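Sca-family protein (PDB 4LQ8) probably takes part in cell adhesion, and is represented here by the N-terminal head domain of surface cell antigen 4 of Rickettsia rickettsii. Local coordinates at residues A[31-37]-A[236-242]; A[61-66]-A[261-265]; A[145-150]-A[254-260]; A[222-228]-A[304-310]; A[168-172]-A[181-185]. All coordinates share one frame; numbering follows the deposited sequence. Where two conformers were deposited one is given.

Contacts 1, 2 and 3 are mostly buried and share strands of the large mixed sheet: contact 1 pairs strand 33-37 with strand 236-245, while contacts 2 and 3 bring helix 64-90 and helix 135-155 to strand 258-265, which neighbours strand 236-245 in the sheet. Backbone pairing dominates contact 1, a doubly loaded carboxylate contact 2, and aromatic and aliphatic contacts contact 3. Contacts 4 and 5 are only partly buried and involve the second, antiparallel sheet; contact 4 combines a lysine grip with apolar packing, and contact 5, farthest of the five from the chain's centre, sandwiches an indole. Asp32 of contact 1 ties it to these two, binding Arg222 of contact 4 and Trp171 of contact 5.

Contact 1. Residues A[31-37]-A[236-242]; sequences DDGFIVT and SMHLSMV
Residues 33-37 and 236-242 run antiparallel at 176° with axes 4.7 Å apart; six backbone bonds join the hydrogen-bonded pairs Gly33-Ser240, Ile35-His238 and Thr37-Ser236. Just before this ladder, the carboxylate of Asp32 takes over, its OD1 accepting from Val242 N at 2.9 Å, nearly in line with the C-O bond. The Asp32 side chain also crosses that of Met241 at about a right angle, SD lying 3.7 Å from Asp32 CG. At the non-hydrogen-bonded pair Phe34-Leu239, Phe34 CB meets Leu239 CD2 at 4.1 Å; CG of Phe34 stands between the backbone N and the carbonyl carbon (chi1 82°), and the ring heads away from the partner strand. On the other face, Ile35 CG2 comes to the edge of the His238 ring, 4.2 Å from CD2, while the ring nitrogens bond to Asp63 and His262. With OD2 bound by Arg222 and Trp171, the buried Asp32 is well supplied with donors and probably remains ionised.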
# COMPACT_ATOMS: atom_id res chain seq x y z
N ASP A 31 7.05 13.59 3.06
CA ASP A 31 7.40 13.69 1.66
C ASP A 31 7.42 12.34 0.98
O ASP A 31 7.43 11.32 1.65
CB ASP A 31 8.78 14.34 1.52
CG ASP A 31 8.95 15.21 0.30
OD1 ASP A 31 8.16 15.04 -0.69
OD2 ASP A 31 9.88 16.06 0.30
N ASP A 32 7.44 12.35 -0.37
CA ASP A 32 7.58 11.15 -1.17
C ASP A 32 9.05 10.78 -1.08
O ASP A 32 9.89 11.67 -1.03
CB ASP A 32 7.17 11.41 -2.63
CG ASP A 32 5.71 11.78 -2.82
OD1 ASP A 32 4.87 11.36 -1.99
OD2 ASP A 32 5.41 12.52 -3.77
N GLY A 33 9.34 9.48 -1.03
CA GLY A 33 10.70 8.95 -0.92
C GLY A 33 11.00 7.88 -1.96
O GLY A 33 10.09 7.24 -2.49
N PHE A 34 12.30 7.71 -2.29
CA PHE A 34 12.72 6.72 -3.28
C PHE A 34 14.13 6.24 -2.99
O PHE A 34 14.93 6.98 -2.43
CB PHE A 34 12.65 7.30 -4.71
CG PHE A 34 13.85 8.14 -5.11
CD1 PHE A 34 14.03 9.42 -4.59
CD2 PHE A 34 14.80 7.65 -6.00
CE1 PHE A 34 15.15 10.18 -4.92
CE2 PHE A 34 15.91 8.42 -6.35
CZ PHE A 34 16.09 9.67 -5.79
N ILE A 35 14.42 5.01 -3.42
CA ILE A 35 15.71 4.35 -3.39
C ILE A 35 15.94 3.79 -4.78
O ILE A 35 15.02 3.21 -5.36
CB ILE A 35 15.78 3.20 -2.35
CG1 ILE A 35 15.77 3.75 -0.94
CG2 ILE A 35 17.03 2.30 -2.61
CD1 ILE A 35 15.94 2.72 0.16
N VAL A 36 17.16 3.92 -5.30
CA VAL A 36 17.58 3.31 -6.55
C VAL A 36 18.93 2.66 -6.30
O VAL A 36 19.80 3.30 -5.71
CB VAL A 36 17.64 4.29 -7.75
CG1 VAL A 36 17.96 3.55 -9.04
CG2 VAL A 36 16.36 5.06 -7.90
N THR A 37 19.09 1.39 -6.70
CA THR A 37 20.36 0.66 -6.60
C THR A 37 20.61 -0.08 -7.92
O THR A 37 19.66 -0.57 -8.53
CB THR A 37 20.40 -0.30 -5.39
OG1 THR A 37 19.35 -1.26 -5.50
CG2 THR A 37 20.31 0.42 -4.04
N SER A 236 17.27 -1.87 -9.18
CA SER A 236 16.18 -1.98 -8.21
C SER A 236 15.69 -0.58 -7.91
O SER A 236 16.43 0.40 -8.06
CB SER A 236 16.67 -2.64 -6.93
OG SER A 236 17.21 -3.92 -7.20
N MET A 237 14.44 -0.48 -7.45
CA MET A 237 13.81 0.79 -7.15
C MET A 237 12.73 0.59 -6.10
O MET A 237 11.93 -0.33 -6.21
CB MET A 237 13.24 1.35 -8.48
CG MET A 237 12.37 2.57 -8.36
SD MET A 237 11.75 3.09 -9.99
CE MET A 237 10.55 1.85 -10.33
N HIS A 238 12.71 1.45 -5.08
CA HIS A 238 11.67 1.40 -4.05
C HIS A 238 11.05 2.78 -3.95
O HIS A 238 11.76 3.78 -3.92
CB HIS A 238 12.20 0.93 -2.69
CG HIS A 238 12.84 -0.42 -2.76
ND1 HIS A 238 12.09 -1.57 -2.58
CD2 HIS A 238 14.12 -0.76 -3.01
CE1 HIS A 238 12.95 -2.57 -2.73
NE2 HIS A 238 14.18 -2.12 -2.98
N LEU A 239 9.72 2.83 -3.97
CA LEU A 239 8.97 4.07 -3.97
C LEU A 239 8.06 4.15 -2.80
O LEU A 239 7.41 3.16 -2.46
CB LEU A 239 8.12 4.17 -5.25
CG LEU A 239 8.86 4.01 -6.60
CD1 LEU A 239 7.85 3.99 -7.74
CD2 LEU A 239 9.90 5.13 -6.80
N SER A 240 8.01 5.32 -2.15
CA SER A 240 7.14 5.60 -1.00
C SER A 240 6.41 6.88 -1.29
O SER A 240 7.00 7.95 -1.21
CB SER A 240 7.94 5.72 0.30
OG SER A 240 8.49 4.47 0.70
N MET A 241 5.13 6.79 -1.66
CA MET A 241 4.29 7.93 -2.01
C MET A 241 3.31 8.23 -0.89
O MET A 241 2.49 7.39 -0.53
CB MET A 241 3.59 7.70 -3.38
CG MET A 241 4.58 7.39 -4.53
SD MET A 241 5.77 8.73 -4.88
CE MET A 241 6.67 8.03 -6.24
N VAL A 242 3.45 9.42 -0.31
CA VAL A 242 2.64 9.83 0.84
C VAL A 242 1.14 10.00 0.46
O VAL A 242 0.79 10.41 -0.66
CB VAL A 242 3.25 11.08 1.55
CG1 VAL A 242 3.03 12.37 0.73
CG2 VAL A 242 2.72 11.23 2.97

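Contact 2. Residues A[61-66]-A[261-265]; sequences TSDPIT and AHYEE
His262 meets the first turn of helix 64-90 obliquely: its CB lies 3.8 Å from Thr66 OG1, and its ND1 4.0 Å from Ile65 CG2, the methyl branch that stands anti to the Ile65 backbone N. The rotation of the ring is settled by partners beyond the helix start, since NE2 bonds to Thr260 OG1 and ND1 to His238 ND1. Two residues on, Glu264 again points at the helix and reaches the residues that begin it. Asp63 is the N-cap: its OD1 takes Ile65 N at 3.0 Å and Thr66 N at 3.3 Å from opposite faces of the carboxylate, while its OD2 bonds to His238. In a capping box the backbone N-H of the N-cap would go to a side chain of the helix itself; here it goes to the strand, Asp63 N donating to Glu264 OE2 at 3.0 Å from well above the carboxylate plane. The same oxygen offers its anti lone pair to Thr66 OG1, 2.7 Å away. The extended glutamate chain (chi2 177°) brings its carboxylate over that of Asp63, stacked with the planes 26° apart and Asp63 OD1 4.1 Å from Glu264 OE2. Such closeness of like charges would tend to raise the pKa of Glu264, an effect that the two donors and the N-terminal end of the helix probably offset.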
# COMPACT_ATOMS: atom_id res chain seq x y z
N THR A 61 15.44 -14.46 -1.93
CA THR A 61 14.56 -13.92 -2.96
C THR A 61 14.24 -12.41 -2.79
O THR A 61 13.53 -11.86 -3.65
CB THR A 61 13.27 -14.76 -3.06
OG1 THR A 61 12.54 -14.68 -1.83
CG2 THR A 61 13.54 -16.22 -3.44
N SER A 62 14.75 -11.73 -1.72
CA SER A 62 14.41 -10.31 -1.60
C SER A 62 15.54 -9.42 -1.06
O SER A 62 16.47 -9.91 -0.42
CB SER A 62 13.15 -10.12 -0.77
OG SER A 62 13.39 -10.29 0.62
N ASP A 63 15.43 -8.11 -1.30
CA ASP A 63 16.41 -7.16 -0.80
C ASP A 63 15.99 -6.61 0.60
O ASP A 63 14.89 -6.94 1.06
CB ASP A 63 16.71 -6.07 -1.87
CG ASP A 63 15.74 -4.92 -2.07
OD1 ASP A 63 15.08 -4.51 -1.10
OD2 ASP A 63 15.78 -4.32 -3.15
N PRO A 64 16.85 -5.84 1.32
CA PRO A 64 16.47 -5.38 2.67
C PRO A 64 15.25 -4.47 2.78
O PRO A 64 14.60 -4.50 3.82
CB PRO A 64 17.74 -4.66 3.18
CG PRO A 64 18.83 -5.14 2.30
CD PRO A 64 18.20 -5.37 0.96
N ILE A 65 14.92 -3.69 1.73
CA ILE A 65 13.76 -2.81 1.77
C ILE A 65 12.48 -3.63 1.71
O ILE A 65 11.60 -3.46 2.54
CB ILE A 65 13.78 -1.71 0.66
CG1 ILE A 65 15.19 -1.02 0.52
CG2 ILE A 65 12.64 -0.70 0.82
CD1 ILE A 65 15.89 -0.57 1.69
N THR A 66 12.37 -4.52 0.71
CA THR A 66 11.22 -5.40 0.50
C THR A 66 11.00 -6.23 1.77
O THR A 66 9.86 -6.28 2.25
CB THR A 66 11.45 -6.30 -0.70
OG1 THR A 66 11.92 -5.51 -1.80
CG2 THR A 66 10.20 -7.09 -1.10
N ALA A 261 5.92 0.73 -3.35
CA ALA A 261 6.10 -0.18 -4.47
C ALA A 261 7.58 -0.59 -4.50
O ALA A 261 8.47 0.26 -4.37
CB ALA A 261 5.66 0.48 -5.78
N HIS A 262 7.82 -1.90 -4.61
CA HIS A 262 9.13 -2.52 -4.49
C HIS A 262 9.52 -3.30 -5.71
O HIS A 262 8.91 -4.30 -6.04
CB HIS A 262 9.15 -3.38 -3.20
CG HIS A 262 8.65 -2.58 -2.04
ND1 HIS A 262 9.45 -1.63 -1.42
CD2 HIS A 262 7.40 -2.51 -1.51
CE1 HIS A 262 8.69 -1.05 -0.51
NE2 HIS A 262 7.45 -1.56 -0.53
N TYR A 263 10.51 -2.78 -6.43
CA TYR A 263 11.00 -3.35 -7.68
C TYR A 263 12.42 -3.82 -7.47
O TYR A 263 13.28 -3.03 -7.10
CB TYR A 263 10.98 -2.30 -8.81
CG TYR A 263 9.63 -1.67 -9.10
CD1 TYR A 263 9.14 -0.63 -8.31
CD2 TYR A 263 8.87 -2.07 -10.20
CE1 TYR A 263 7.94 0.01 -8.63
CE2 TYR A 263 7.67 -1.45 -10.51
CZ TYR A 263 7.20 -0.42 -9.72
OH TYR A 263 6.00 0.17 -10.03
N GLU A 264 12.67 -5.10 -7.68
CA GLU A 264 14.01 -5.65 -7.50
C GLU A 264 14.54 -6.13 -8.82
O GLU A 264 13.77 -6.62 -9.64
CB GLU A 264 14.00 -6.82 -6.53
CG GLU A 264 13.59 -6.47 -5.12
CD GLU A 264 13.53 -7.68 -4.22
OE1 GLU A 264 13.93 -8.78 -4.66
OE2 GLU A 264 13.06 -7.54 -3.07
N GLU A 265 15.86 -6.02 -9.01
CA GLU A 265 16.56 -6.47 -10.21
C GLU A 265 16.19 -7.92 -10.51
O GLU A 265 16.44 -8.80 -9.69
CB GLU A 265 18.08 -6.29 -10.04
CG GLU A 265 18.85 -6.35 -11.35
CD GLU A 265 20.31 -5.97 -11.31
OE1 GLU A 265 20.66 -4.97 -10.64
OE2 GLU A 265 21.11 -6.65 -11.99

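Contact 3. Residues A[145-150]-A[254-260]; sequences EIAGYK and DKAVYFT
Tyr149 of the helix slides past Tyr258 of the strand in the opposite direction, and the two rings form an offset edge-to-face pair, the edge of Tyr258 toward the face of Tyr149, planes at 62°. With CG anti to the carbonyl carbon in both (chi1 -72° for Tyr149, -58° for Tyr258), Tyr258 CB is left over the Tyr149 face, 4.3 Å from the ring centroid in a CH-pi contact, and Tyr258 CD1 touches Tyr149 CB at 3.7 Å. Farther along, Thr260 CG2 meets Tyr149 CE1 at 3.6 Å, and Tyr149 OH bonds to Ser277. These contacts lay helix 135-155 on the start of strand 258-265, with Tyr149 also touching Ile73 of helix 64-90. The two branches of Ile146 divide the work: CG1 packs on Val257 CG1 at 4.0 Å, and CG2 reaches Asp254 O at 3.5 Å. A water donates to both Ile146 O and Ala256 O. At the exposed end, the extended Lys150 chain brings NZ to Asp254 OD1, a salt bridge of 3.1 Å that uses the anti lone pair of OD1.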
# COMPACT_ATOMS: atom_id res chain seq x y z
N GLU A 145 0.96 0.82 11.27
CA GLU A 145 1.25 1.41 9.96
C GLU A 145 2.10 2.67 10.08
O GLU A 145 3.11 2.78 9.39
CB GLU A 145 -0.04 1.71 9.17
CG GLU A 145 -0.61 0.47 8.51
CD GLU A 145 -2.12 0.49 8.32
OE1 GLU A 145 -2.75 1.53 8.62
OE2 GLU A 145 -2.67 -0.54 7.86
N ILE A 146 1.71 3.60 10.98
CA ILE A 146 2.43 4.85 11.23
C ILE A 146 3.85 4.54 11.74
O ILE A 146 4.82 5.07 11.19
CB ILE A 146 1.62 5.78 12.18
CG1 ILE A 146 0.35 6.34 11.46
CG2 ILE A 146 2.50 6.92 12.77
CD1 ILE A 146 -0.75 6.85 12.40
N ALA A 147 3.96 3.66 12.75
CA ALA A 147 5.25 3.26 13.33
C ALA A 147 6.08 2.46 12.32
O ALA A 147 7.28 2.67 12.23
CB ALA A 147 5.02 2.44 14.60
N GLY A 148 5.42 1.60 11.55
CA GLY A 148 6.04 0.76 10.53
C GLY A 148 6.70 1.57 9.44
O GLY A 148 7.88 1.34 9.15
N TYR A 149 5.96 2.53 8.85
CA TYR A 149 6.50 3.39 7.79
C TYR A 149 7.64 4.26 8.31
O TYR A 149 8.65 4.39 7.63
CB TYR A 149 5.40 4.21 7.08
CG TYR A 149 4.52 3.36 6.18
CD1 TYR A 149 5.07 2.62 5.14
CD2 TYR A 149 3.14 3.30 6.37
CE1 TYR A 149 4.28 1.81 4.33
CE2 TYR A 149 2.33 2.50 5.55
CZ TYR A 149 2.91 1.75 4.54
OH TYR A 149 2.14 0.96 3.71
N LYS A 150 7.50 4.80 9.54
CA LYS A 150 8.53 5.62 10.19
C LYS A 150 9.81 4.81 10.39
O LYS A 150 10.89 5.32 10.13
CB LYS A 150 8.06 6.15 11.57
CG LYS A 150 7.24 7.43 11.51
CD LYS A 150 6.75 7.83 12.92
CE LYS A 150 5.70 8.92 12.90
NZ LYS A 150 5.01 9.06 14.21
N ASP A 254 4.15 12.91 11.49
CA ASP A 254 3.59 12.10 12.58
C ASP A 254 2.32 11.33 12.24
O ASP A 254 2.03 10.34 12.91
CB ASP A 254 3.37 12.95 13.85
CG ASP A 254 4.63 13.12 14.68
OD1 ASP A 254 5.26 12.09 15.03
OD2 ASP A 254 5.01 14.28 14.96
N LYS A 255 1.55 11.77 11.24
CA LYS A 255 0.29 11.16 10.83
C LYS A 255 0.38 10.47 9.46
O LYS A 255 -0.59 9.86 9.01
CB LYS A 255 -0.82 12.23 10.77
CG LYS A 255 -1.22 12.78 12.13
CD LYS A 255 -2.40 13.73 12.01
CE LYS A 255 -2.79 14.36 13.33
NZ LYS A 255 -3.44 13.40 14.26
N ALA A 256 1.53 10.60 8.80
CA ALA A 256 1.76 10.13 7.44
C ALA A 256 1.76 8.63 7.23
O ALA A 256 2.46 7.90 7.92
CB ALA A 256 3.06 10.70 6.91
N VAL A 257 1.00 8.20 6.24
CA VAL A 257 0.97 6.81 5.75
C VAL A 257 1.27 6.88 4.26
O VAL A 257 1.20 7.96 3.68
CB VAL A 257 -0.30 6.02 6.10
CG1 VAL A 257 -0.28 5.63 7.57
CG2 VAL A 257 -1.56 6.79 5.72
N TYR A 258 1.66 5.76 3.66
CA TYR A 258 2.16 5.71 2.29
C TYR A 258 1.66 4.53 1.48
O TYR A 258 1.25 3.51 2.03
CB TYR A 258 3.71 5.58 2.35
CG TYR A 258 4.41 6.70 3.09
CD1 TYR A 258 4.50 6.69 4.48
CD2 TYR A 258 5.00 7.75 2.41
CE1 TYR A 258 5.07 7.76 5.18
CE2 TYR A 258 5.62 8.81 3.09
CZ TYR A 258 5.64 8.81 4.48
OH TYR A 258 6.25 9.82 5.16
N PHE A 259 1.73 4.69 0.16
CA PHE A 259 1.56 3.62 -0.79
C PHE A 259 3.00 3.33 -1.21
O PHE A 259 3.71 4.25 -1.62
CB PHE A 259 0.70 4.00 -2.00
CG PHE A 259 0.60 2.85 -2.97
CD1 PHE A 259 -0.21 1.75 -2.69
CD2 PHE A 259 1.35 2.84 -4.14
CE1 PHE A 259 -0.25 0.65 -3.57
CE2 PHE A 259 1.29 1.75 -5.03
CZ PHE A 259 0.49 0.67 -4.73
N THR A 260 3.47 2.08 -1.04
CA THR A 260 4.84 1.75 -1.41
C THR A 260 4.85 0.73 -2.53
O THR A 260 3.90 -0.03 -2.66
CB THR A 260 5.71 1.33 -0.18
OG1 THR A 260 5.37 0.01 0.22
CG2 THR A 260 5.61 2.33 1.01
O HOH W 1 4.70 6.98 9.08

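Contact 4. Residues A[222-228]-A[304-310]; sequences REIDFPI and LAVTRGK
Lys310 NZ is held by two oxygens of residues 225-226: it donates to Phe226 O at 2.8 Å and, weakly, to Asp225 OD1 at 3.2 Å, where the bond is also a salt bridge. The lysine chain gets there by bending twice, at chi2 59° and chi3 66°, and its CD lies against Ile228 CD1. Deeper in, Ile224 N donates to Ala305 O in a nearly straight bond of 2.8 Å, although the N-H comes from above the carbonyl plane. Ala305 CB packs on Ile224 CD1 at 3.6 Å and lies 3.8 Å from Arg222 NE, while NH1 of that arginine forms a salt bridge with Glu198. The edge of the Phe226 ring, at CE2, comes 3.3 Å from Ala305 O, with Ile224 CG2 centred over one of its faces. A water links Ile224 O to Thr307 N. The arrangement sets an inverse gamma turn, centred on Asp225, against a helix N-terminus, where Thr307, the N-cap residue, accepts from Lys310 N through OG1.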
# COMPACT_ATOMS: atom_id res chain seq x y z
N ARG A 222 -4.23 12.88 -6.35
CA ARG A 222 -3.27 12.60 -7.42
C ARG A 222 -3.24 11.12 -7.71
O ARG A 222 -3.65 10.28 -6.89
CB ARG A 222 -1.86 13.12 -7.06
CG ARG A 222 -1.25 12.30 -5.89
CD ARG A 222 0.18 12.64 -5.61
NE ARG A 222 0.64 11.96 -4.40
CZ ARG A 222 1.91 11.91 -4.03
NH1 ARG A 222 2.85 12.47 -4.78
NH2 ARG A 222 2.25 11.31 -2.90
N GLU A 223 -2.73 10.78 -8.88
CA GLU A 223 -2.53 9.39 -9.24
C GLU A 223 -1.18 9.26 -9.93
O GLU A 223 -0.84 10.08 -10.78
CB GLU A 223 -3.68 8.82 -10.09
CG GLU A 223 -3.93 9.58 -11.38
CD GLU A 223 -5.20 9.17 -12.09
OE1 GLU A 223 -5.11 8.64 -13.22
OE2 GLU A 223 -6.28 9.35 -11.50
N ILE A 224 -0.42 8.23 -9.56
CA ILE A 224 0.88 8.00 -10.19
C ILE A 224 0.79 6.78 -11.10
O ILE A 224 0.21 5.76 -10.72
CB ILE A 224 2.03 7.95 -9.15
CG1 ILE A 224 2.19 9.33 -8.48
CG2 ILE A 224 3.34 7.46 -9.80
CD1 ILE A 224 2.88 9.32 -7.13
N ASP A 225 1.32 6.91 -12.31
CA ASP A 225 1.28 5.82 -13.27
C ASP A 225 2.43 4.83 -13.02
O ASP A 225 3.38 4.76 -13.78
CB ASP A 225 1.28 6.38 -14.71
CG ASP A 225 0.87 5.39 -15.78
OD1 ASP A 225 0.25 4.35 -15.43
OD2 ASP A 225 1.14 5.66 -16.97
N PHE A 226 2.35 4.07 -11.92
CA PHE A 226 3.40 3.12 -11.54
C PHE A 226 3.66 2.09 -12.64
O PHE A 226 2.70 1.52 -13.15
CB PHE A 226 3.07 2.42 -10.22
CG PHE A 226 2.93 3.32 -9.02
CD1 PHE A 226 4.05 3.72 -8.28
CD2 PHE A 226 1.67 3.75 -8.61
CE1 PHE A 226 3.91 4.56 -7.17
CE2 PHE A 226 1.53 4.59 -7.50
CZ PHE A 226 2.65 4.98 -6.78
N PRO A 227 4.94 1.85 -13.05
CA PRO A 227 5.18 0.85 -14.10
C PRO A 227 4.93 -0.57 -13.58
O PRO A 227 5.06 -0.82 -12.38
CB PRO A 227 6.65 1.09 -14.49
CG PRO A 227 7.27 1.69 -13.29
CD PRO A 227 6.20 2.43 -12.54
N ILE A 228 4.46 -1.45 -14.46
CA ILE A 228 4.19 -2.86 -14.12
C ILE A 228 5.43 -3.64 -14.52
O ILE A 228 6.05 -4.27 -13.68
CB ILE A 228 2.89 -3.41 -14.80
CG1 ILE A 228 1.66 -2.52 -14.49
CG2 ILE A 228 2.63 -4.88 -14.45
CD1 ILE A 228 1.36 -2.30 -12.99
N LEU A 304 -4.72 7.82 -1.74
CA LEU A 304 -3.40 7.32 -2.10
C LEU A 304 -3.24 7.56 -3.60
O LEU A 304 -4.24 7.75 -4.28
CB LEU A 304 -3.21 5.83 -1.70
CG LEU A 304 -3.38 5.50 -0.19
CD1 LEU A 304 -3.13 4.05 0.05
CD2 LEU A 304 -2.36 6.22 0.65
N ALA A 305 -1.99 7.56 -4.13
CA ALA A 305 -1.70 7.89 -5.53
C ALA A 305 -1.88 6.72 -6.49
O ALA A 305 -1.12 6.58 -7.44
CB ALA A 305 -0.29 8.46 -5.63
N VAL A 306 -2.85 5.87 -6.23
CA VAL A 306 -3.08 4.68 -7.04
C VAL A 306 -4.58 4.49 -7.33
O VAL A 306 -5.42 4.63 -6.43
CB VAL A 306 -2.39 3.43 -6.38
CG1 VAL A 306 -3.12 2.93 -5.11
CG2 VAL A 306 -2.17 2.30 -7.38
N THR A 307 -4.92 4.24 -8.58
CA THR A 307 -6.32 4.02 -8.93
C THR A 307 -6.62 2.54 -8.75
O THR A 307 -5.69 1.75 -8.65
CB THR A 307 -6.62 4.45 -10.37
OG1 THR A 307 -5.83 3.64 -11.24
CG2 THR A 307 -6.40 5.96 -10.63
N ARG A 308 -7.89 2.16 -8.80
CA ARG A 308 -8.29 0.76 -8.70
C ARG A 308 -7.70 -0.12 -9.81
O ARG A 308 -7.20 -1.21 -9.53
CB ARG A 308 -9.81 0.63 -8.66
CG ARG A 308 -10.21 -0.56 -7.84
CD ARG A 308 -11.18 -1.46 -8.51
NE ARG A 308 -11.83 -2.25 -7.47
CZ ARG A 308 -13.05 -2.75 -7.56
NH1 ARG A 308 -13.78 -2.56 -8.66
NH2 ARG A 308 -13.56 -3.46 -6.56
N GLY A 309 -7.73 0.38 -11.04
CA GLY A 309 -7.19 -0.33 -12.19
C GLY A 309 -5.70 -0.54 -12.03
O GLY A 309 -5.21 -1.64 -12.23
N LYS A 310 -4.97 0.50 -11.61
CA LYS A 310 -3.52 0.37 -11.39
C LYS A 310 -3.22 -0.61 -10.22
O LYS A 310 -2.35 -1.48 -10.34
CB LYS A 310 -2.88 1.75 -11.15
CG LYS A 310 -1.36 1.71 -10.90
CD LYS A 310 -0.58 1.10 -12.05
CE LYS A 310 -0.65 1.93 -13.32
NZ LYS A 310 0.23 1.34 -14.36
O HOH W 2 -3.91 11.06 -3.94
O HOH W 3 -2.41 5.06 -10.38

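Contact 5. Residues A[168-172]-A[181-185]; sequences PVQWE and RATVV
Trp171 lies between Arg181 and Thr183, whose side chains cover opposite faces of its indole. Residues 168-172 lead into the first strand of a beta-hairpin, strands 172-173 and 180-186, at the edge of the six-stranded antiparallel sheet, and the hydrogen-bonded pair Glu172-Ala182 joins the two segments by bonds of 2.9 Å from each N to the other residue's O. Over one indole face comes the guanidinium of Arg181, its NH1 3.6 Å from Trp171 CD1 and its plane 26° from that of the ring. Because the arginine chain bends at chi3 (112°), the group also settles on Trp171 CB, which sits above its centre with CZ 3.5 Å away. A salt bridge from NH1 to Glu198 helps to fix the guanidinium, and the bond from Trp171 NE1 to Asp32 helps to hold the indole. On the other face, Thr183 CG2 makes a CH-pi contact 4.0 Å from the centroid of the six-membered ring of Trp171, and it touches Val169 CG1 at 3.6 Å. With OG1 of Thr183 anti to the backbone N (chi1 -167°), CG2 falls between the N and the carbonyl carbon; the methyl meets the indole and the hydroxyl reaches the loop. There OG1 donates to Gln170 O at 3.0 Å, from far above the carbonyl plane, and receives a bond of 2.7 Å from a water whose oxygen also accepts from Gln170 N.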
# COMPACT_ATOMS: atom_id res chain seq x y z
N PRO A 168 14.05 12.41 -0.63
CA PRO A 168 12.79 12.93 -1.16
C PRO A 168 12.76 12.85 -2.69
O PRO A 168 13.78 13.08 -3.35
CB PRO A 168 12.77 14.40 -0.67
CG PRO A 168 13.76 14.44 0.49
CD PRO A 168 14.82 13.48 0.05
N VAL A 169 11.59 12.48 -3.25
CA VAL A 169 11.41 12.41 -4.71
C VAL A 169 11.54 13.83 -5.27
O VAL A 169 10.99 14.77 -4.70
CB VAL A 169 10.06 11.73 -5.11
CG1 VAL A 169 9.80 11.83 -6.61
CG2 VAL A 169 10.05 10.26 -4.67
N GLN A 170 12.32 14.00 -6.34
CA GLN A 170 12.49 15.32 -6.94
C GLN A 170 11.53 15.46 -8.13
O GLN A 170 11.91 15.16 -9.26
CB GLN A 170 13.96 15.61 -7.35
CG GLN A 170 14.96 15.67 -6.18
CD GLN A 170 14.74 16.86 -5.27
OE1 GLN A 170 14.25 16.73 -4.14
NE2 GLN A 170 15.13 18.04 -5.73
N TRP A 171 10.27 15.85 -7.84
CA TRP A 171 9.24 16.05 -8.85
C TRP A 171 9.50 17.36 -9.57
O TRP A 171 9.76 18.38 -8.93
CB TRP A 171 7.84 16.14 -8.22
CG TRP A 171 7.35 14.86 -7.62
CD1 TRP A 171 7.20 14.59 -6.30
CD2 TRP A 171 6.87 13.71 -8.33
NE1 TRP A 171 6.68 13.33 -6.13
CE2 TRP A 171 6.43 12.77 -7.36
CE3 TRP A 171 6.78 13.36 -9.69
CZ2 TRP A 171 5.95 11.50 -7.71
CZ3 TRP A 171 6.28 12.11 -10.03
CH2 TRP A 171 5.86 11.20 -9.04
N GLU A 172 9.41 17.32 -10.90
CA GLU A 172 9.56 18.50 -11.74
C GLU A 172 8.22 18.78 -12.37
O GLU A 172 7.56 17.86 -12.88
CB GLU A 172 10.63 18.29 -12.81
CG GLU A 172 12.05 18.31 -12.26
CD GLU A 172 13.10 18.59 -13.31
OE1 GLU A 172 13.59 19.74 -13.36
OE2 GLU A 172 13.44 17.67 -14.08
N ARG A 181 3.32 16.45 -13.08
CA ARG A 181 4.69 16.48 -12.59
C ARG A 181 5.28 15.15 -13.00
O ARG A 181 4.56 14.18 -13.19
CB ARG A 181 4.81 16.65 -11.07
CG ARG A 181 4.52 18.03 -10.52
CD ARG A 181 4.03 17.79 -9.11
NE ARG A 181 4.95 18.27 -8.11
CZ ARG A 181 5.07 17.81 -6.87
NH1 ARG A 181 4.37 16.75 -6.48
NH2 ARG A 181 5.93 18.36 -6.04
N ALA A 182 6.60 15.12 -13.15
CA ALA A 182 7.30 13.92 -13.55
C ALA A 182 8.63 13.84 -12.85
O ALA A 182 9.17 14.88 -12.45
CB ALA A 182 7.51 13.91 -15.07
N THR A 183 9.14 12.63 -12.68
CA THR A 183 10.47 12.40 -12.10
C THR A 183 11.17 11.28 -12.85
O THR A 183 10.60 10.20 -13.03
CB THR A 183 10.44 12.23 -10.56
OG1 THR A 183 11.78 12.31 -10.06
CG2 THR A 183 9.78 10.93 -10.09
N VAL A 184 12.39 11.56 -13.32
CA VAL A 184 13.21 10.58 -14.04
C VAL A 184 14.00 9.81 -12.96
O VAL A 184 14.82 10.40 -12.24
CB VAL A 184 14.11 11.23 -15.13
CG1 VAL A 184 14.87 10.16 -15.91
CG2 VAL A 184 13.29 12.10 -16.09
N VAL A 185 13.70 8.53 -12.81
CA VAL A 185 14.36 7.68 -11.82
C VAL A 185 15.61 7.10 -12.49
O VAL A 185 15.50 6.34 -13.44
CB VAL A 185 13.39 6.62 -11.26
CG1 VAL A 185 14.12 5.64 -10.35
CG2 VAL A 185 12.22 7.27 -10.51
O HOH W 4 13.37 11.42 -8.03